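Local coordinates for protein beta-glucoside phosphorylase BglX (Unidentified, PDB 5VQE) that probably cleaves beta-glucosides by phosphorolysis, as a glycoside hydrolase family 3 enzyme working through a covalent glucosyl-enzyme intermediate, at residues A[136-141]-A[372-377]; A[239-244]-A[286-291]; A[282-287]-A[313-318]; A[408-413]-A[467-472]; A[462-467]-A[501-506]. One frame throughout, in Å; residues are numbered along the deposited sequence.

Contact 1 of 5, residues A[136-141]-A[372-377]; sequences GSAVGV and MERIQS
The C-terminal cap of helix 122-138, a Schellman motif with Gly140 at positive phi, packs through Ala138 and Val139 against Met372, Arg374 and Ile375. Met372 SD and Ile375 CD1 approach Val139 CG1 from the same side, Met372 SD at 3.8 Å and Ile375 CD1 at 3.9 Å. The methionine chain bends at chi2 and chi3 (-71° and -80°), which brings Met372 SD to 3.7 Å from Ala138 O. Ile375 instead reaches across with an extended CG1-CD1 branch, and its CD1 also lies 4.2 Å from Ala138 CB. Arg374 brings NH1 to the flank of the helix end, 3.6 Å from Ala138 CB. The same nitrogen donates to Ser134 O of the helix, while Ser137 OG is hydrogen-bonded back to Ala133 O. Helix 69-82 adds Met72 and Ala69 beside Val139. Arg374 to Ser377 form a type II beta turn, and Ser377 is the N-cap of helix 378-391. A Schellman helix end thus meets the turn that leads into another helix's N-cap.

Contact 2 of 5, residues A[239-244]-A[286-291]; sequences MSAHIR and CTDATQ. With G2F (2-deoxy-2-fluoro-alpha-D-glucopyranose), chain B.
Asp288, Met239 and His242 carry most of this contact, and Asp288 is joined to the sugar. Its OD1 is bonded to G2F C1 at 1.4 Å, on the alpha side, as expected for the nucleophile of a retaining family 3 enzyme trapped by a 2-fluoroglucoside. Ala289 N also points at OD1, in a weak bond. The Asp288 backbone N donates to Ser240 O at 3.0 Å, which continues the pairing into Asp288. Met239 extends from the neighbouring strand (chi1 -176°) and turns only at chi3. This sets SD 3.5 Å from Asp288 OD1 and runs CE to 3.5 Å from G2F O4. Strands 237-244 and 284-287 pair in parallel, with Ser240 N bonded to Cys286 O at 2.7 Å. They are adjacent strands of the TIM barrel, and their C-terminal ends form this part of the sugar pocket. His242 lies beyond the strand pairing. Its NE2 donates to Ala289 O at 2.8 Å, from above the carbonyl plane, and sits 3.6 Å from Asp288 CB. The ring plane is 25° from the carboxylate plane. Ser265 OG is bonded to its ND1, so both ring nitrogens have partners.

Contact 3 of 5, residues A[282-287]-A[313-318]; sequences NGLICT and ADMLTF. With G2F (2-deoxy-2-fluoro-alpha-D-glucopyranose), chain B.
Thr287 and Thr317 grip each other through two hydrogen bonds at the tight end of this contact. Thr317 OG1 donates to Thr287 O over a short 2.5 Å. Thr287 OG1 accepts from Thr317 N at 3.1 Å in a nearly straight bond (168°). Chi1 of 71° turns that hydroxyl toward the neighbouring strand, and it also donates to Asp288 O, the carbonyl of the sugar-bearing residue. One step back, Thr287 N reaches Met315 O at 2.9 Å. The pairing sets strand 284-287 beside 316-317. The chain between them runs through helices 293-296 and 301-310, a beta-alpha-beta crossover of the TIM barrel. At the other end Asp314 bonds Ile285 with both its backbone and its side chain. Its N donates to Ile285 O at 2.7 Å, and its OD2 receives Ile285 N at 2.9 Å on the anti side, somewhat out of the carboxylate plane. Arg276 and Arg342 make salt bridges to the two oxygens, which probably favours the ionised form of this buried acid. The looser part is apolar but also buried. The Leu284 and Met315 side chains cross obliquely, with Leu284 CD1 4.1 Å from Met315 CE. Ile285 CG2 stays 4.5 Å from Ala313 CB. Past the strand, Phe318 carries Thr317 CG2 over the centre of one ring face, and its CE2 comes within 3.8 Å of G2F C6.

Contact 4 of 5, residues A[408-413]-A[467-472]; sequences QKTKRI and TDLFIY
Thr410 is the first residue of 408-413 to pack on 467-472. Its CB lies 3.8 Å from Asp468 CB, and its OG1 comes equally near Leu469 CD2. Lys411 follows with its CB beside the Asp468 carboxylate, but the chain then bends away. Arg412 makes the polar core of the contact with its backbone. Its N donates to Asp468 OD2 at 2.8 Å, close to straight (158°), and uses the anti lone pair of that oxygen. Its O takes Asp468 N at 2.9 Å and a weak bond from Leu469 N. The Arg412 guanidinium does not pair with this acid: NE stays 5.6 Å from Asp468 OD2 and donates instead to Asp466 O at the end of helix 460-466. Ile413 forms a parallel bridge with Leu469. The two side chains lie side by side and point the same way, with Ile413 CD1 3.9 Å from Leu469 CD2. Ile413 CG2 also meets Ile471 CG1 at 3.8 Å. These are neighbouring strands inside a six-stranded mixed sheet, as in the alpha/beta sandwich domain of family 3 enzymes. The acid thus closes a ring with the Arg412 backbone where the strands start. The contact relies on main-chain donors rather than on a salt bridge, although the Lys411 and Arg412 charges may add a weak favourable field.

Contact 5 of 5, residues A[462-467]-A[501-506]; sequences DLKRDT and VCDVPT
This is apolar packing of a helix end on a loop, with Val504 set against Leu463, Lys464 and Thr467 at the start of two neighbouring strands. Val504 spreads its two methyls over the last turn of helix 460-466. CG2 lies 4.0 Å from Leu463 CD2 and equally near Lys464 CG. CG1, anti to the backbone N (chi1 180°), faces the helix exit and comes 4.3 Å from Thr467 CG2. Helix 460-466 runs into strand 469-475, and the loop 501-505 leads into strand 506-510 beside it. The contact therefore lies at the entry to two central strands of the alpha/beta sheet, where Phe470 touches both Leu463 and Val504. Thr467 OG1 donates to Leu463 O at 2.8 Å and ties the residue after the helix back to its last turn. On the outer side Lys464 lays its alkyl chain along the loop, with CE 3.2 Å from Asp503 O. Its charged end stops short of a salt bridge, NZ being 4.2 Å from Asp503 OD1, so the attraction is probably weak.

From the N terminus, 136-141 opens first, and contact 1 closes its long loop only at 372-377, in the loop between helices 340-356 and 378-391. Contacts 2 and 3 are nested inside that loop. They run in succession and share Cys286 and Thr287, so strand 284-287 is held between 237-244 and 316-317 beside the sugar. Thr290 OG1 of contact 2 is also bonded to Phe318 O of contact 3. Contacts 4 and 5 come later, in the sheet domain. These two cross: 462-467 lies before 467-472 closes contact 4, and 501-506 closes contact 5 beyond it. They share Thr467. Contact 4 pairs strands 412-419 and 469-475, and contact 5 sets helix 460-466 on the loop before strand 506-510.

Contact 1 of 5, residues A[136-141]-A[372-377]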
# COMPACT_ATOMS: atom_id res chain seq x y z
N GLY A 136 8.62 -9.42 8.03
CA GLY A 136 8.81 -8.20 8.80
C GLY A 136 9.23 -8.46 10.23
O GLY A 136 10.15 -7.84 10.74
N SER A 137 8.54 -9.39 10.90
CA SER A 137 8.84 -9.62 12.31
C SER A 137 10.24 -10.20 12.51
O SER A 137 10.84 -9.99 13.56
CB SER A 137 7.79 -10.54 12.96
OG SER A 137 7.75 -11.83 12.37
N ALA A 138 10.76 -10.91 11.51
CA ALA A 138 12.12 -11.45 11.62
C ALA A 138 13.15 -10.35 11.83
O ALA A 138 14.18 -10.58 12.47
CB ALA A 138 12.46 -12.25 10.37
N VAL A 139 12.91 -9.16 11.28
CA VAL A 139 13.86 -8.07 11.39
C VAL A 139 13.45 -7.03 12.41
O VAL A 139 14.13 -6.01 12.55
CB VAL A 139 14.10 -7.41 10.01
CG1 VAL A 139 14.47 -8.45 8.97
CG2 VAL A 139 12.89 -6.60 9.56
N GLY A 140 12.34 -7.25 13.12
CA GLY A 140 11.95 -6.37 14.21
C GLY A 140 10.71 -5.53 13.96
O GLY A 140 10.29 -4.82 14.88
N VAL A 141 10.13 -5.58 12.77
CA VAL A 141 8.90 -4.84 12.50
C VAL A 141 7.77 -5.41 13.34
O VAL A 141 7.57 -6.64 13.39
CB VAL A 141 8.57 -4.88 11.00
CG1 VAL A 141 7.19 -4.27 10.74
CG2 VAL A 141 9.62 -4.16 10.20
N MET A 372 15.51 -15.18 10.44
CA MET A 372 15.81 -14.60 9.14
C MET A 372 15.66 -15.60 8.01
O MET A 372 15.49 -15.19 6.85
CB MET A 372 17.23 -14.04 9.13
CG MET A 372 17.48 -12.97 10.17
SD MET A 372 16.63 -11.44 9.77
CE MET A 372 17.75 -10.76 8.56
N GLU A 373 15.75 -16.90 8.31
CA GLU A 373 15.61 -17.92 7.27
C GLU A 373 14.21 -17.97 6.68
O GLU A 373 14.02 -18.59 5.63
CB GLU A 373 15.98 -19.30 7.83
CG GLU A 373 17.44 -19.41 8.25
CD GLU A 373 17.81 -20.77 8.80
OE1 GLU A 373 17.18 -21.78 8.40
OE2 GLU A 373 18.73 -20.84 9.64
N ARG A 374 13.23 -17.34 7.33
CA ARG A 374 11.89 -17.26 6.75
C ARG A 374 11.84 -16.34 5.55
O ARG A 374 10.92 -16.47 4.73
CB ARG A 374 10.88 -16.77 7.79
CG ARG A 374 10.86 -17.58 9.07
CD ARG A 374 9.63 -17.26 9.89
NE ARG A 374 9.59 -15.89 10.38
CZ ARG A 374 9.94 -15.49 11.60
NH1 ARG A 374 9.83 -14.20 11.94
NH2 ARG A 374 10.38 -16.36 12.50
N ILE A 375 12.77 -15.40 5.45
CA ILE A 375 12.74 -14.42 4.37
C ILE A 375 13.18 -15.09 3.08
O ILE A 375 14.22 -15.75 3.03
CB ILE A 375 13.63 -13.22 4.71
CG1 ILE A 375 13.20 -12.61 6.05
CG2 ILE A 375 13.54 -12.18 3.61
CD1 ILE A 375 14.08 -11.48 6.55
N GLN A 376 12.37 -14.93 2.02
CA GLN A 376 12.56 -15.62 0.75
C GLN A 376 12.60 -17.13 0.94
O GLN A 376 13.28 -17.85 0.20
CB GLN A 376 13.82 -15.13 0.02
CG GLN A 376 13.67 -13.74 -0.57
CD GLN A 376 14.78 -13.40 -1.54
OE1 GLN A 376 14.94 -14.05 -2.57
NE2 GLN A 376 15.56 -12.38 -1.21
N SER A 377 11.84 -17.63 1.91
CA SER A 377 11.77 -19.06 2.14
C SER A 377 11.01 -19.75 1.00
O SER A 377 10.26 -19.13 0.24
CB SER A 377 11.08 -19.36 3.47
OG SER A 377 9.72 -18.95 3.44

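Contact 2 of 5, residues A[239-244]-A[286-291]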
# COMPACT_ATOMS: atom_id res chain seq x y z
N MET A 239 -5.30 4.51 9.99
CA MET A 239 -4.56 5.65 9.45
C MET A 239 -5.53 6.66 8.87
O MET A 239 -6.26 6.36 7.91
CB MET A 239 -3.54 5.21 8.40
CG MET A 239 -2.68 6.36 7.89
SD MET A 239 -1.38 5.86 6.75
CE MET A 239 -0.22 5.11 7.86
N SER A 240 -5.55 7.85 9.46
CA SER A 240 -6.39 8.95 8.99
C SER A 240 -5.61 9.79 7.98
O SER A 240 -4.58 10.37 8.31
CB SER A 240 -6.85 9.80 10.18
OG SER A 240 -7.79 10.79 9.77
N ALA A 241 -6.11 9.84 6.76
CA ALA A 241 -5.34 10.37 5.64
C ALA A 241 -5.85 11.75 5.27
O ALA A 241 -6.77 12.30 5.89
CB ALA A 241 -5.39 9.41 4.46
N HIS A 242 -5.25 12.32 4.23
CA HIS A 242 -5.46 13.72 3.88
C HIS A 242 -6.57 13.86 2.85
O HIS A 242 -6.43 14.52 1.81
CB HIS A 242 -4.15 14.32 3.41
CG HIS A 242 -2.98 13.92 4.25
ND1 HIS A 242 -3.00 14.00 5.62
CD2 HIS A 242 -1.78 13.39 3.91
CE1 HIS A 242 -1.84 13.56 6.10
NE2 HIS A 242 -1.09 13.18 5.08
N ILE A 243 -7.68 13.20 3.15
CA ILE A 243 -8.84 13.09 2.28
C ILE A 243 -10.02 13.71 3.00
O ILE A 243 -10.26 13.40 4.18
CB ILE A 243 -9.13 11.62 1.91
CG1 ILE A 243 -7.92 10.98 1.21
CG2 ILE A 243 -10.37 11.52 1.05
CD1 ILE A 243 -8.00 9.47 1.12
N ARG A 244 -10.78 14.55 2.31
CA ARG A 244 -11.99 15.13 2.87
C ARG A 244 -13.21 14.28 2.53
O ARG A 244 -13.24 13.60 1.50
CB ARG A 244 -12.20 16.56 2.36
CG ARG A 244 -11.30 17.57 3.03
CD ARG A 244 -11.33 18.91 2.32
NE ARG A 244 -10.55 18.89 1.09
CZ ARG A 244 -10.47 19.90 0.24
NH1 ARG A 244 -11.13 21.03 0.48
NH2 ARG A 244 -9.73 19.79 -0.85
N CYS A 286 -3.43 6.95 13.68
CA CYS A 286 -2.25 7.70 13.24
C CYS A 286 -2.58 8.44 11.96
O CYS A 286 -3.49 8.06 11.22
CB CYS A 286 -1.04 6.79 13.03
SG CYS A 286 -1.20 5.58 11.69
N THR A 287 -1.87 9.54 11.72
CA THR A 287 -2.05 10.26 10.48
C THR A 287 -1.27 9.57 9.36
O THR A 287 -0.34 8.79 9.60
CB THR A 287 -1.61 11.72 10.59
OG1 THR A 287 -0.18 11.81 10.68
CG2 THR A 287 -2.21 12.39 11.83
N ASP A 288 -1.68 9.85 8.13
CA ASP A 288 -0.80 9.61 7.01
C ASP A 288 0.33 10.62 7.06
O ASP A 288 0.27 11.62 7.78
CB ASP A 288 -1.58 9.71 5.70
CG ASP A 288 -0.79 9.19 4.52
OD1 ASP A 288 0.07 8.28 4.71
OD2 ASP A 288 -1.08 9.69 3.42
N ALA A 289 1.40 10.33 6.31
CA ALA A 289 2.62 11.13 6.36
C ALA A 289 2.33 12.63 6.25
O ALA A 289 1.67 13.08 5.31
CB ALA A 289 3.56 10.69 5.22
N THR A 290 2.85 13.40 7.22
CA THR A 290 2.46 14.80 7.37
C THR A 290 3.20 15.75 6.44
O THR A 290 2.88 16.94 6.44
CB THR A 290 2.68 15.28 8.81
OG1 THR A 290 4.08 15.42 9.06
CG2 THR A 290 2.06 14.30 9.83
N GLN A 291 4.18 15.29 5.67
CA GLN A 291 4.85 16.19 4.74
C GLN A 291 4.15 16.23 3.39
O GLN A 291 4.58 16.96 2.49
CB GLN A 291 6.32 15.80 4.57
CG GLN A 291 6.62 14.74 3.52
CD GLN A 291 6.14 13.36 3.91
OE1 GLN A 291 5.95 13.07 5.10
NE2 GLN A 291 5.95 12.49 2.91
C1 G2F B . 0.97 8.01 3.67
C2 G2F B . 0.38 6.96 2.67
C3 G2F B . 0.21 5.62 3.44
C4 G2F B . 1.58 5.22 4.06
C5 G2F B . 2.04 6.39 5.00
C6 G2F B . 3.47 6.08 5.62
O3 G2F B . -0.09 4.62 2.49
O4 G2F B . 1.36 4.10 4.88
O5 G2F B . 2.18 7.56 4.22
O6 G2F B . 4.34 5.76 4.57
F2 G2F B . -0.82 7.37 2.22

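Contact 3 of 5, residues A[282-287]-A[313-318]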
# COMPACT_ATOMS: atom_id res chain seq x y z
N ASN A 282 -11.80 1.87 19.00
CA ASN A 282 -11.10 2.02 20.26
C ASN A 282 -9.59 1.87 20.11
O ASN A 282 -8.87 2.01 21.10
CB ASN A 282 -11.63 1.00 21.28
CG ASN A 282 -11.04 1.19 22.66
OD1 ASN A 282 -11.01 2.30 23.19
ND2 ASN A 282 -10.57 0.10 23.26
N GLY A 283 -9.09 1.63 18.89
CA GLY A 283 -7.68 1.43 18.66
C GLY A 283 -6.93 2.73 18.42
O GLY A 283 -7.43 3.83 18.64
N LEU A 284 -5.70 2.58 17.93
CA LEU A 284 -4.80 3.70 17.72
C LEU A 284 -5.07 4.36 16.37
O LEU A 284 -5.16 3.69 15.34
CB LEU A 284 -3.35 3.21 17.78
CG LEU A 284 -2.19 4.22 17.93
CD1 LEU A 284 -0.90 3.48 18.14
CD2 LEU A 284 -2.00 5.09 16.70
N ILE A 285 -5.16 5.69 16.37
CA ILE A 285 -5.31 6.47 15.14
C ILE A 285 -3.99 7.17 14.86
O ILE A 285 -3.48 7.92 15.71
CB ILE A 285 -6.45 7.50 15.25
CG1 ILE A 285 -7.80 6.81 15.44
CG2 ILE A 285 -6.49 8.37 14.00
CD1 ILE A 285 -8.93 7.76 15.76
N CYS A 286 -3.43 6.95 13.68
CA CYS A 286 -2.25 7.70 13.24
C CYS A 286 -2.58 8.44 11.96
O CYS A 286 -3.49 8.06 11.22
CB CYS A 286 -1.04 6.79 13.03
SG CYS A 286 -1.20 5.58 11.69
N THR A 287 -1.87 9.54 11.72
CA THR A 287 -2.05 10.26 10.48
C THR A 287 -1.27 9.57 9.36
O THR A 287 -0.34 8.79 9.60
CB THR A 287 -1.61 11.72 10.59
OG1 THR A 287 -0.18 11.81 10.68
CG2 THR A 287 -2.21 12.39 11.83
N ALA A 313 -6.36 12.30 16.43
CA ALA A 313 -5.21 11.49 16.07
C ALA A 313 -4.36 11.22 17.31
O ALA A 313 -4.16 12.11 18.14
CB ALA A 313 -4.38 12.18 15.00
N ASP A 314 -3.87 9.99 17.43
CA ASP A 314 -2.97 9.65 18.52
C ASP A 314 -1.51 9.83 18.15
O ASP A 314 -0.68 10.07 19.04
CB ASP A 314 -3.19 8.19 18.95
CG ASP A 314 -4.61 7.94 19.43
OD1 ASP A 314 -5.13 8.76 20.22
OD2 ASP A 314 -5.21 6.93 19.00
N MET A 315 -1.18 9.75 16.86
CA MET A 315 0.21 9.80 16.42
C MET A 315 0.33 10.54 15.09
O MET A 315 -0.49 10.37 14.18
CB MET A 315 0.75 8.38 16.31
CG MET A 315 2.12 8.25 15.70
SD MET A 315 2.86 6.61 15.96
CE MET A 315 2.19 6.10 17.51
N LEU A 316 1.37 11.38 15.01
CA LEU A 316 1.74 12.07 13.78
C LEU A 316 2.80 11.25 13.07
O LEU A 316 3.82 10.90 13.66
CB LEU A 316 2.29 13.47 14.09
CG LEU A 316 1.30 14.46 14.70
CD1 LEU A 316 2.04 15.55 15.47
CD2 LEU A 316 0.45 15.09 13.62
N THR A 317 2.56 10.96 11.80
CA THR A 317 3.46 10.12 11.01
C THR A 317 4.41 11.02 10.23
O THR A 317 4.04 11.61 9.22
CB THR A 317 2.66 9.19 10.11
OG1 THR A 317 1.78 8.41 10.93
CG2 THR A 317 3.58 8.26 9.33
N PHE A 318 5.63 11.13 10.74
CA PHE A 318 6.76 11.79 10.08
C PHE A 318 6.75 13.29 10.33
O PHE A 318 5.70 13.89 10.56
CB PHE A 318 6.78 11.55 8.56
CG PHE A 318 6.75 10.11 8.17
CD1 PHE A 318 7.06 9.12 9.09
CD2 PHE A 318 6.42 9.74 6.87
CE1 PHE A 318 7.03 7.78 8.72
CE2 PHE A 318 6.39 8.41 6.50
CZ PHE A 318 6.70 7.43 7.42
C1 G2F B . 0.97 8.01 3.67
C2 G2F B . 0.38 6.96 2.67
C3 G2F B . 0.21 5.62 3.44
C4 G2F B . 1.58 5.22 4.06
C5 G2F B . 2.04 6.39 5.00
C6 G2F B . 3.47 6.08 5.62
O3 G2F B . -0.09 4.62 2.49
O4 G2F B . 1.36 4.10 4.88
O5 G2F B . 2.18 7.56 4.22
O6 G2F B . 4.34 5.76 4.57
F2 G2F B . -0.82 7.37 2.22

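Contact 4 of 5, residues A[408-413]-A[467-472]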
# COMPACT_ATOMS: atom_id res chain seq x y z
N GLN A 408 4.84 -22.27 -34.24
CA GLN A 408 4.37 -22.74 -35.53
C GLN A 408 3.15 -21.97 -36.02
O GLN A 408 2.73 -22.16 -37.16
CB GLN A 408 4.06 -24.23 -35.47
CG GLN A 408 5.31 -25.10 -35.40
CD GLN A 408 6.01 -25.06 -34.05
OE1 GLN A 408 5.36 -25.02 -33.00
NE2 GLN A 408 7.34 -25.05 -34.07
N LYS A 409 2.58 -21.10 -35.18
CA LYS A 409 1.58 -20.14 -35.61
C LYS A 409 2.13 -18.73 -35.77
O LYS A 409 1.71 -18.01 -36.68
CB LYS A 409 0.40 -20.12 -34.62
CG LYS A 409 -0.47 -21.36 -34.66
CD LYS A 409 -1.76 -21.14 -33.87
CE LYS A 409 -1.52 -21.08 -32.37
NZ LYS A 409 -2.79 -20.81 -31.62
N THR A 410 3.06 -18.31 -34.89
CA THR A 410 3.61 -16.95 -34.94
C THR A 410 5.08 -17.01 -34.50
O THR A 410 5.40 -16.84 -33.32
CB THR A 410 2.81 -15.99 -34.06
OG1 THR A 410 2.82 -16.45 -32.70
CG2 THR A 410 1.36 -15.87 -34.54
N LYS A 411 5.98 -17.21 -35.47
CA LYS A 411 7.39 -17.40 -35.14
C LYS A 411 8.03 -16.09 -34.67
O LYS A 411 8.76 -16.08 -33.67
CB LYS A 411 8.14 -17.96 -36.35
CG LYS A 411 9.64 -18.17 -36.13
CD LYS A 411 9.96 -19.25 -35.10
CE LYS A 411 9.32 -20.58 -35.45
NZ LYS A 411 9.43 -20.92 -36.91
N ARG A 412 7.80 -14.99 -35.39
CA ARG A 412 8.53 -13.75 -35.14
C ARG A 412 7.67 -12.80 -34.32
O ARG A 412 6.55 -12.45 -34.72
CB ARG A 412 8.95 -13.12 -36.46
CG ARG A 412 9.90 -13.99 -37.27
CD ARG A 412 10.42 -13.27 -38.51
NE ARG A 412 11.23 -12.11 -38.14
CZ ARG A 412 12.54 -12.14 -37.90
NH1 ARG A 412 13.21 -13.28 -37.99
NH2 ARG A 412 13.16 -11.03 -37.56
N ILE A 413 8.19 -12.38 -33.18
CA ILE A 413 7.47 -11.55 -32.22
C ILE A 413 8.24 -10.26 -32.01
O ILE A 413 9.47 -10.27 -31.86
CB ILE A 413 7.28 -12.28 -30.87
CG1 ILE A 413 6.32 -13.46 -31.04
CG2 ILE A 413 6.76 -11.32 -29.80
CD1 ILE A 413 6.20 -14.33 -29.80
N THR A 467 7.12 -9.78 -39.21
CA THR A 467 6.47 -9.82 -37.91
C THR A 467 5.20 -10.66 -37.98
O THR A 467 4.32 -10.39 -38.80
CB THR A 467 6.12 -8.42 -37.41
OG1 THR A 467 7.15 -7.51 -37.79
CG2 THR A 467 5.98 -8.43 -35.90
N ASP A 468 5.11 -11.65 -37.10
CA ASP A 468 3.91 -12.46 -36.97
C ASP A 468 3.04 -12.06 -35.79
O ASP A 468 1.83 -12.35 -35.80
CB ASP A 468 4.31 -13.93 -36.85
CG ASP A 468 5.17 -14.38 -38.03
OD1 ASP A 468 4.68 -14.33 -39.17
OD2 ASP A 468 6.35 -14.74 -37.82
N LEU A 469 3.60 -11.37 -34.79
CA LEU A 469 2.86 -11.07 -33.57
C LEU A 469 3.53 -9.90 -32.84
O LEU A 469 4.76 -9.87 -32.71
CB LEU A 469 2.80 -12.31 -32.66
CG LEU A 469 2.19 -12.14 -31.26
CD1 LEU A 469 0.69 -11.87 -31.34
CD2 LEU A 469 2.48 -13.40 -30.44
N PHE A 470 2.71 -8.96 -32.37
CA PHE A 470 3.13 -7.95 -31.41
C PHE A 470 2.71 -8.41 -30.02
O PHE A 470 1.56 -8.84 -29.84
CB PHE A 470 2.48 -6.59 -31.69
CG PHE A 470 3.13 -5.77 -32.78
CD1 PHE A 470 4.28 -5.03 -32.52
CD2 PHE A 470 2.57 -5.70 -34.03
CE1 PHE A 470 4.87 -4.26 -33.51
CE2 PHE A 470 3.15 -4.92 -35.04
CZ PHE A 470 4.30 -4.21 -34.78
N ILE A 471 3.60 -8.30 -29.04
CA ILE A 471 3.25 -8.49 -27.64
C ILE A 471 3.63 -7.24 -26.86
O ILE A 471 4.76 -6.75 -26.99
CB ILE A 471 3.94 -9.72 -27.02
CG1 ILE A 471 3.56 -10.99 -27.80
CG2 ILE A 471 3.51 -9.85 -25.54
CD1 ILE A 471 4.07 -12.29 -27.18
N TYR A 472 2.70 -6.73 -26.06
CA TYR A 472 2.94 -5.58 -25.19
C TYR A 472 3.13 -6.02 -23.73
O TYR A 472 2.32 -6.79 -23.20
CB TYR A 472 1.80 -4.57 -25.28
CG TYR A 472 1.87 -3.76 -26.55
CD1 TYR A 472 1.46 -4.30 -27.76
CD2 TYR A 472 2.37 -2.48 -26.55
CE1 TYR A 472 1.55 -3.58 -28.92
CE2 TYR A 472 2.46 -1.74 -27.71
CZ TYR A 472 2.04 -2.30 -28.90
OH TYR A 472 2.13 -1.58 -30.07

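Contact 5 of 5, residues A[462-467]-A[501-506]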
# COMPACT_ATOMS: atom_id res chain seq x y z
N ASP A 462 6.23 -5.05 -45.58
CA ASP A 462 7.51 -5.42 -44.99
C ASP A 462 7.32 -5.85 -43.54
O ASP A 462 7.82 -6.90 -43.12
CB ASP A 462 8.49 -4.24 -45.04
CG ASP A 462 8.91 -3.86 -46.45
OD1 ASP A 462 8.95 -4.73 -47.34
OD2 ASP A 462 9.22 -2.67 -46.65
N LEU A 463 6.62 -5.03 -42.75
CA LEU A 463 6.36 -5.38 -41.36
C LEU A 463 5.72 -6.76 -41.25
O LEU A 463 6.12 -7.58 -40.42
CB LEU A 463 5.44 -4.33 -40.74
CG LEU A 463 5.13 -4.50 -39.25
CD1 LEU A 463 6.37 -4.19 -38.40
CD2 LEU A 463 3.97 -3.60 -38.85
N LYS A 464 4.70 -7.04 -42.08
CA LYS A 464 4.02 -8.33 -42.01
C LYS A 464 4.94 -9.47 -42.43
O LYS A 464 4.81 -10.59 -41.92
CB LYS A 464 2.78 -8.34 -42.89
CG LYS A 464 1.67 -7.43 -42.41
CD LYS A 464 0.69 -7.13 -43.54
CE LYS A 464 -0.64 -7.83 -43.36
NZ LYS A 464 -1.58 -7.49 -44.47
N ARG A 465 5.85 -9.20 -43.36
CA ARG A 465 6.84 -10.19 -43.75
C ARG A 465 7.77 -10.50 -42.59
O ARG A 465 8.21 -11.65 -42.42
CB ARG A 465 7.64 -9.68 -44.96
CG ARG A 465 8.89 -10.47 -45.30
CD ARG A 465 9.85 -9.66 -46.17
NE ARG A 465 11.18 -9.57 -45.56
CZ ARG A 465 11.78 -8.45 -45.15
NH1 ARG A 465 12.99 -8.53 -44.61
NH2 ARG A 465 11.20 -7.26 -45.28
N ASP A 466 8.09 -9.49 -41.78
CA ASP A 466 9.06 -9.61 -40.71
C ASP A 466 8.44 -9.89 -39.35
O ASP A 466 9.17 -10.19 -38.40
CB ASP A 466 9.90 -8.33 -40.60
CG ASP A 466 10.79 -8.12 -41.79
OD1 ASP A 466 11.22 -9.12 -42.40
OD2 ASP A 466 11.08 -6.95 -42.11
N THR A 467 7.12 -9.78 -39.21
CA THR A 467 6.47 -9.82 -37.91
C THR A 467 5.20 -10.66 -37.98
O THR A 467 4.32 -10.39 -38.80
CB THR A 467 6.12 -8.42 -37.41
OG1 THR A 467 7.15 -7.51 -37.79
CG2 THR A 467 5.98 -8.43 -35.90
N VAL A 501 -3.34 -3.22 -35.39
CA VAL A 501 -3.98 -4.43 -34.89
C VAL A 501 -4.77 -5.18 -35.96
O VAL A 501 -5.04 -6.38 -35.79
CB VAL A 501 -4.90 -4.11 -33.69
CG1 VAL A 501 -4.08 -3.59 -32.51
CG2 VAL A 501 -6.01 -3.12 -34.08
N CYS A 502 -5.16 -4.53 -37.05
CA CYS A 502 -5.85 -5.20 -38.14
C CYS A 502 -4.90 -5.72 -39.21
O CYS A 502 -5.33 -6.44 -40.11
CB CYS A 502 -6.86 -4.25 -38.80
SG CYS A 502 -8.14 -3.70 -37.67
N ASP A 503 -3.62 -5.37 -39.11
CA ASP A 503 -2.58 -5.82 -40.04
C ASP A 503 -1.65 -6.86 -39.44
O ASP A 503 -1.15 -7.71 -40.17
CB ASP A 503 -1.75 -4.62 -40.51
CG ASP A 503 -2.54 -3.65 -41.38
OD1 ASP A 503 -2.85 -4.01 -42.53
OD2 ASP A 503 -2.86 -2.54 -40.90
N VAL A 504 -1.41 -6.80 -38.14
CA VAL A 504 -0.56 -7.76 -37.45
C VAL A 504 -1.23 -8.15 -36.13
O VAL A 504 -1.61 -7.27 -35.35
CB VAL A 504 0.84 -7.18 -37.20
CG1 VAL A 504 1.73 -8.20 -36.49
CG2 VAL A 504 1.48 -6.74 -38.52
N PRO A 505 -1.40 -9.44 -35.84
CA PRO A 505 -1.98 -9.83 -34.55
C PRO A 505 -1.24 -9.18 -33.39
O PRO A 505 -0.00 -9.15 -33.36
CB PRO A 505 -1.83 -11.35 -34.54
CG PRO A 505 -1.81 -11.73 -35.99
CD PRO A 505 -1.09 -10.62 -36.68
N THR A 506 -2.00 -8.64 -32.44
CA THR A 506 -1.43 -7.91 -31.31
C THR A 506 -2.02 -8.43 -30.01
O THR A 506 -3.25 -8.53 -29.87
CB THR A 506 -1.67 -6.40 -31.46
OG1 THR A 506 -1.04 -5.93 -32.66
CG2 THR A 506 -1.10 -5.63 -30.29